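Local coordinates for uncharacterized protein conserved in bacteria (Cupriavidus necator, PDB 5DMH) that phosphorylates 3-oxo-tetronate at the 4-position with ATP, yielding 3-oxo-tetronate 4-phosphate and ADP, at residues F143-I157 with V226-L239. Residues are numbered along the deposited sequence; the frame is centred on the assembly and turned at random.
Sequences FTIACPAFPENGRTI and VRMAIADAVSDADL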
loop_
_atom_site.group_PDB
_atom_site.type_symbol
_atom_site.label_atom_id
_atom_site.label_comp_id
_atom_site.label_asym_id
_atom_site.label_seq_id
_atom_site.Cartn_x
_atom_site.Cartn_y
_atom_site.Cartn_z
ATOM N N PHE A 143 -15.780 -14.261 -10.636
ATOM C CA PHE A 143 -15.682 -14.223 -9.171
ATOM C C PHE A 143 -14.304 -13.899 -8.626
ATOM O O PHE A 143 -13.302 -14.414 -9.105
ATOM C CB PHE A 143 -16.079 -15.580 -8.602
ATOM C CG PHE A 143 -16.022 -15.658 -7.102
ATOM C CD1 PHE A 143 -17.114 -15.302 -6.349
ATOM C CD2 PHE A 143 -14.872 -16.096 -6.446
ATOM C CE1 PHE A 143 -17.074 -15.381 -4.969
ATOM C CE2 PHE A 143 -14.830 -16.190 -5.070
ATOM C CZ PHE A 143 -15.936 -15.827 -4.330
ATOM N N THR A 144 -14.265 -13.094 -7.574
ATOM C CA THR A 144 -13.039 -12.980 -6.781
ATOM C C THR A 144 -13.397 -12.774 -5.339
ATOM O O THR A 144 -14.563 -12.569 -5.021
ATOM C CB THR A 144 -12.119 -11.851 -7.257
ATOM O OG1 THR A 144 -10.860 -11.994 -6.611
ATOM C CG2 THR A 144 -12.706 -10.506 -6.948
ATOM N N ILE A 145 -12.401 -12.879 -4.470
ATOM C CA ILE A 145 -12.577 -12.530 -3.072
ATOM C C ILE A 145 -11.986 -11.147 -2.826
ATOM O O ILE A 145 -11.142 -10.644 -3.597
ATOM C CB ILE A 145 -11.908 -13.520 -2.096
ATOM C CG1 ILE A 145 -10.409 -13.631 -2.359
ATOM C CG2 ILE A 145 -12.618 -14.895 -2.163
ATOM C CD1 ILE A 145 -9.676 -14.321 -1.259
ATOM N N ALA A 146 -12.427 -10.558 -1.724
ATOM C CA ALA A 146 -11.954 -9.273 -1.254
ATOM C C ALA A 146 -11.616 -9.458 0.234
ATOM O O ALA A 146 -12.509 -9.598 1.071
ATOM C CB ALA A 146 -13.040 -8.229 -1.435
ATOM N N CYS A 147 -10.332 -9.507 0.549
ATOM C CA CYS A 147 -9.900 -9.803 1.903
ATOM C C CYS A 147 -8.778 -8.900 2.350
ATOM O O CYS A 147 -7.593 -9.220 2.153
ATOM C CB CYS A 147 -9.395 -11.247 2.003
ATOM S SG CYS A 147 -9.103 -11.758 3.725
ATOM N N PRO A 148 -9.136 -7.786 2.987
ATOM C CA PRO A 148 -8.101 -6.901 3.544
ATOM C C PRO A 148 -7.487 -7.343 4.877
ATOM O O PRO A 148 -6.715 -6.577 5.444
ATOM C CB PRO A 148 -8.844 -5.590 3.724
ATOM C CG PRO A 148 -10.308 -6.006 3.974
ATOM C CD PRO A 148 -10.491 -7.197 3.077
ATOM N N ALA A 149 -7.805 -8.538 5.386
ATOM C CA ALA A 149 -7.293 -8.937 6.699
ATOM C C ALA A 149 -5.753 -8.988 6.762
ATOM O O ALA A 149 -5.069 -9.355 5.775
ATOM C CB ALA A 149 -7.882 -10.277 7.097
ATOM N N PHE A 150 -5.220 -8.667 7.941
ATOM C CA PHE A 150 -3.786 -8.559 8.133
ATOM C C PHE A 150 -3.512 -8.698 9.638
ATOM O O PHE A 150 -3.231 -7.715 10.316
ATOM C CB PHE A 150 -3.341 -7.168 7.605
ATOM C CG PHE A 150 -1.838 -6.999 7.418
ATOM C CD1 PHE A 150 -0.929 -7.940 7.868
ATOM C CD2 PHE A 150 -1.355 -5.873 6.768
ATOM C CE1 PHE A 150 0.412 -7.768 7.683
ATOM C CE2 PHE A 150 -0.011 -5.691 6.575
ATOM C CZ PHE A 150 0.887 -6.639 7.031
ATOM N N PRO A 151 -3.635 -9.924 10.170
ATOM C CA PRO A 151 -3.518 -10.120 11.619
ATOM C C PRO A 151 -2.240 -9.558 12.236
ATOM O O PRO A 151 -2.276 -9.040 13.357
ATOM C CB PRO A 151 -3.553 -11.651 11.760
ATOM C CG PRO A 151 -4.508 -12.060 10.663
ATOM C CD PRO A 151 -4.115 -11.141 9.493
ATOM N N GLU A 152 -1.129 -9.663 11.524
ATOM C CA GLU A 152 0.150 -9.177 12.007
ATOM C C GLU A 152 0.088 -7.676 12.318
ATOM O O GLU A 152 0.887 -7.158 13.121
ATOM C CB GLU A 152 1.232 -9.449 10.956
ATOM C CG GLU A 152 2.685 -9.282 11.426
ATOM C CD GLU A 152 3.718 -9.196 10.279
ATOM O OE1 GLU A 152 3.351 -9.259 9.071
ATOM O OE2 GLU A 152 4.918 -8.996 10.589
ATOM N N ASN A 153 -0.821 -6.979 11.644
ATOM C CA ASN A 153 -1.029 -5.548 11.847
ATOM C C ASN A 153 -2.394 -5.296 12.454
ATOM O O ASN A 153 -2.927 -4.173 12.387
ATOM C CB ASN A 153 -0.859 -4.755 10.541
ATOM C CG ASN A 153 0.480 -4.018 10.456
ATOM O OD1 ASN A 153 0.998 -3.515 11.456
ATOM N ND2 ASN A 153 1.052 -3.967 9.248
ATOM N N GLY A 154 -2.960 -6.333 13.078
ATOM C CA GLY A 154 -4.202 -6.184 13.811
ATOM C C GLY A 154 -5.516 -6.072 13.049
ATOM O O GLY A 154 -6.497 -5.618 13.633
ATOM N N ARG A 155 -5.555 -6.466 11.776
ATOM C CA ARG A 155 -6.796 -6.424 11.004
ATOM C C ARG A 155 -7.381 -7.824 10.881
ATOM O O ARG A 155 -6.717 -8.732 10.358
ATOM C CB ARG A 155 -6.599 -5.863 9.592
ATOM C CG ARG A 155 -6.267 -4.367 9.504
ATOM C CD ARG A 155 -4.773 -4.065 9.540
ATOM N NE ARG A 155 -4.558 -2.645 9.299
ATOM C CZ ARG A 155 -4.471 -1.704 10.244
ATOM N NH1 ARG A 155 -4.310 -0.437 9.899
ATOM N NH2 ARG A 155 -4.530 -2.004 11.536
ATOM N N THR A 156 -8.594 -8.001 11.409
ATOM C CA THR A 156 -9.373 -9.216 11.189
ATOM C C THR A 156 -10.789 -8.925 10.679
ATOM O O THR A 156 -11.306 -7.810 10.829
ATOM C CB THR A 156 -9.437 -10.118 12.467
ATOM O OG1 THR A 156 -10.029 -9.409 13.554
ATOM C CG2 THR A 156 -8.057 -10.587 12.856
ATOM N N ILE A 157 -11.406 -9.942 10.065
ATOM C CA ILE A 157 -12.719 -9.843 9.445
ATOM C C ILE A 157 -13.619 -11.006 9.898
ATOM O O ILE A 157 -13.235 -12.160 9.795
ATOM C CB ILE A 157 -12.667 -9.860 7.891
ATOM C CG1 ILE A 157 -11.732 -8.776 7.358
ATOM C CG2 ILE A 157 -14.047 -9.606 7.323
ATOM C CD1 ILE A 157 -11.411 -8.948 5.908
ATOM N N VAL A 226 -22.973 -14.567 -6.832
ATOM C CA VAL A 226 -22.055 -13.642 -6.186
ATOM C C VAL A 226 -20.855 -13.433 -7.111
ATOM O O VAL A 226 -20.209 -14.378 -7.525
ATOM C CB VAL A 226 -21.578 -14.186 -4.836
ATOM C CG1 VAL A 226 -20.493 -13.317 -4.253
ATOM C CG2 VAL A 226 -22.772 -14.350 -3.872
ATOM N N ARG A 227 -20.564 -12.190 -7.445
ATOM C CA ARG A 227 -19.397 -11.926 -8.286
ATOM C C ARG A 227 -18.157 -11.489 -7.517
ATOM O O ARG A 227 -17.041 -11.627 -8.006
ATOM C CB ARG A 227 -19.794 -10.969 -9.396
ATOM C CG ARG A 227 -20.870 -11.672 -10.260
ATOM C CD ARG A 227 -21.151 -10.974 -11.554
ATOM N NE ARG A 227 -19.929 -10.698 -12.303
ATOM C CZ ARG A 227 -19.551 -11.329 -13.410
ATOM N NH1 ARG A 227 -20.277 -12.312 -13.930
ATOM N NH2 ARG A 227 -18.424 -10.970 -14.003
HETATM N N MSE A 228 -18.350 -11.003 -6.300
HETATM C CA MSE A 228 -17.246 -10.702 -5.412
HETATM C C MSE A 228 -17.682 -10.960 -3.968
HETATM O O MSE A 228 -18.742 -10.508 -3.548
HETATM C CB MSE A 228 -16.800 -9.236 -5.578
HETATM C CG MSE A 228 -15.688 -8.830 -4.678
HETATM SE SE MSE A 228 -14.667 -7.353 -5.573
HETATM C CE MSE A 228 -16.075 -6.484 -6.465
ATOM N N ALA A 229 -16.865 -11.685 -3.224
ATOM C CA ALA A 229 -17.186 -11.994 -1.830
ATOM C C ALA A 229 -16.139 -11.434 -0.896
ATOM O O ALA A 229 -14.939 -11.697 -1.070
ATOM C CB ALA A 229 -17.276 -13.501 -1.621
ATOM N N ILE A 230 -16.598 -10.679 0.095
ATOM C CA ILE A 230 -15.768 -10.349 1.242
ATOM C C ILE A 230 -15.385 -11.687 1.871
ATOM O O ILE A 230 -16.241 -12.533 2.034
ATOM C CB ILE A 230 -16.542 -9.511 2.256
ATOM C CG1 ILE A 230 -16.963 -8.151 1.668
ATOM C CG2 ILE A 230 -15.721 -9.312 3.529
ATOM C CD1 ILE A 230 -15.821 -7.288 1.197
ATOM N N ALA A 231 -14.108 -11.914 2.163
ATOM C CA ALA A 231 -13.702 -13.154 2.843
ATOM C C ALA A 231 -13.296 -12.890 4.284
ATOM O O ALA A 231 -12.379 -12.096 4.544
ATOM C CB ALA A 231 -12.565 -13.829 2.107
ATOM N N ASP A 232 -13.971 -13.575 5.207
ATOM C CA ASP A 232 -13.600 -13.531 6.613
ATOM C C ASP A 232 -12.206 -14.153 6.842
ATOM O O ASP A 232 -11.784 -15.100 6.174
ATOM C CB ASP A 232 -14.637 -14.255 7.509
ATOM C CG ASP A 232 -15.934 -13.480 7.729
ATOM O OD1 ASP A 232 -16.024 -12.272 7.375
ATOM O OD2 ASP A 232 -16.889 -14.113 8.273
ATOM N N ALA A 233 -11.495 -13.639 7.838
ATOM C CA ALA A 233 -10.225 -14.216 8.227
ATOM C C ALA A 233 -9.919 -13.704 9.620
ATOM O O ALA A 233 -9.810 -12.486 9.831
ATOM C CB ALA A 233 -9.116 -13.825 7.273
ATOM N N VAL A 234 -9.861 -14.634 10.566
ATOM C CA VAL A 234 -9.645 -14.293 11.983
ATOM C C VAL A 234 -8.244 -14.620 12.461
ATOM O O VAL A 234 -7.918 -14.394 13.635
ATOM C CB VAL A 234 -10.679 -14.966 12.895
ATOM C CG1 VAL A 234 -12.074 -14.741 12.374
ATOM C CG2 VAL A 234 -10.413 -16.474 13.039
ATOM N N SER A 235 -7.406 -15.099 11.545
ATOM C CA SER A 235 -6.051 -15.543 11.864
ATOM C C SER A 235 -5.249 -15.690 10.596
ATOM O O SER A 235 -5.818 -15.725 9.491
ATOM C CB SER A 235 -6.130 -16.891 12.548
ATOM O OG SER A 235 -6.669 -17.798 11.643
ATOM N N ASP A 236 -3.925 -15.792 10.746
ATOM C CA ASP A 236 -3.056 -16.093 9.615
ATOM C C ASP A 236 -3.419 -17.465 9.037
ATOM O O ASP A 236 -3.344 -17.675 7.825
ATOM C CB ASP A 236 -1.577 -16.057 9.990
ATOM C CG ASP A 236 -1.024 -14.642 10.121
ATOM O OD1 ASP A 236 -1.685 -13.662 9.728
ATOM O OD2 ASP A 236 0.096 -14.524 10.642
ATOM N N ALA A 237 -3.822 -18.397 9.896
ATOM C CA ALA A 237 -4.248 -19.698 9.399
ATOM C C ALA A 237 -5.391 -19.557 8.378
ATOM O O ALA A 237 -5.397 -20.241 7.359
ATOM C CB ALA A 237 -4.646 -20.626 10.536
ATOM N N ASP A 238 -6.353 -18.670 8.650
ATOM C CA ASP A 238 -7.440 -18.451 7.715
ATOM C C ASP A 238 -6.898 -17.886 6.409
ATOM O O ASP A 238 -7.359 -18.262 5.348
ATOM C CB ASP A 238 -8.517 -17.507 8.285
ATOM C CG ASP A 238 -9.431 -18.175 9.270
ATOM O OD1 ASP A 238 -9.369 -19.431 9.462
ATOM O OD2 ASP A 238 -10.253 -17.442 9.857
ATOM N N LEU A 239 -5.889 -17.015 6.478
ATOM C CA LEU A 239 -5.324 -16.431 5.265
ATOM C C LEU A 239 -4.660 -17.500 4.382
ATOM O O LEU A 239 -4.792 -17.482 3.142
ATOM C CB LEU A 239 -4.357 -15.299 5.624
ATOM C CG LEU A 239 -5.016 -13.996 6.115
ATOM C CD1 LEU A 239 -3.960 -13.046 6.607
ATOM C CD2 LEU A 239 -5.864 -13.351 5.029
HETATM O O HOH W 1 -0.799 -11.274 9.016
#
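T144, I145 and A146 pair in parallel with M228, A229 and I230, adjacent strands in the sugar-binding N-terminal region, flanked by strands 199-202 and 251-254. Four backbone hydrogen bonds zip them together, the shortest from A146 N to A229 O at 2.8 Å. Alanines leave room for larger neighbours: I230 CD1 settles 3.9 Å from A146 CB on the face that also carries T144 and M228, and on the other face A229 CB lies 3.8 Å from F143 CZ. With CG anti to the backbone N (chi1 -180°), the F143 ring extends alongside V226 and presents its edge to V226 O.

Beyond C147 the chains meet again, antiparallel, where I157 and A233 exchange two backbone bonds, I157 N to A233 O being nearly straight (173°). Small A149 and A233 touch through their CB atoms, while branched L239 reaches C147 SG with CD2 and meets P151 CD tip to tip with CD1 at 3.5 Å, closer than usual van der Waals contact. The solvent side is looser: E152 is exposed, and a water accepts from E152 N at 3.0 Å and donates to the carboxylate of D236, in the first turn of helix 236-245, 2.6 Å from OD1, which also lies against P151 CG.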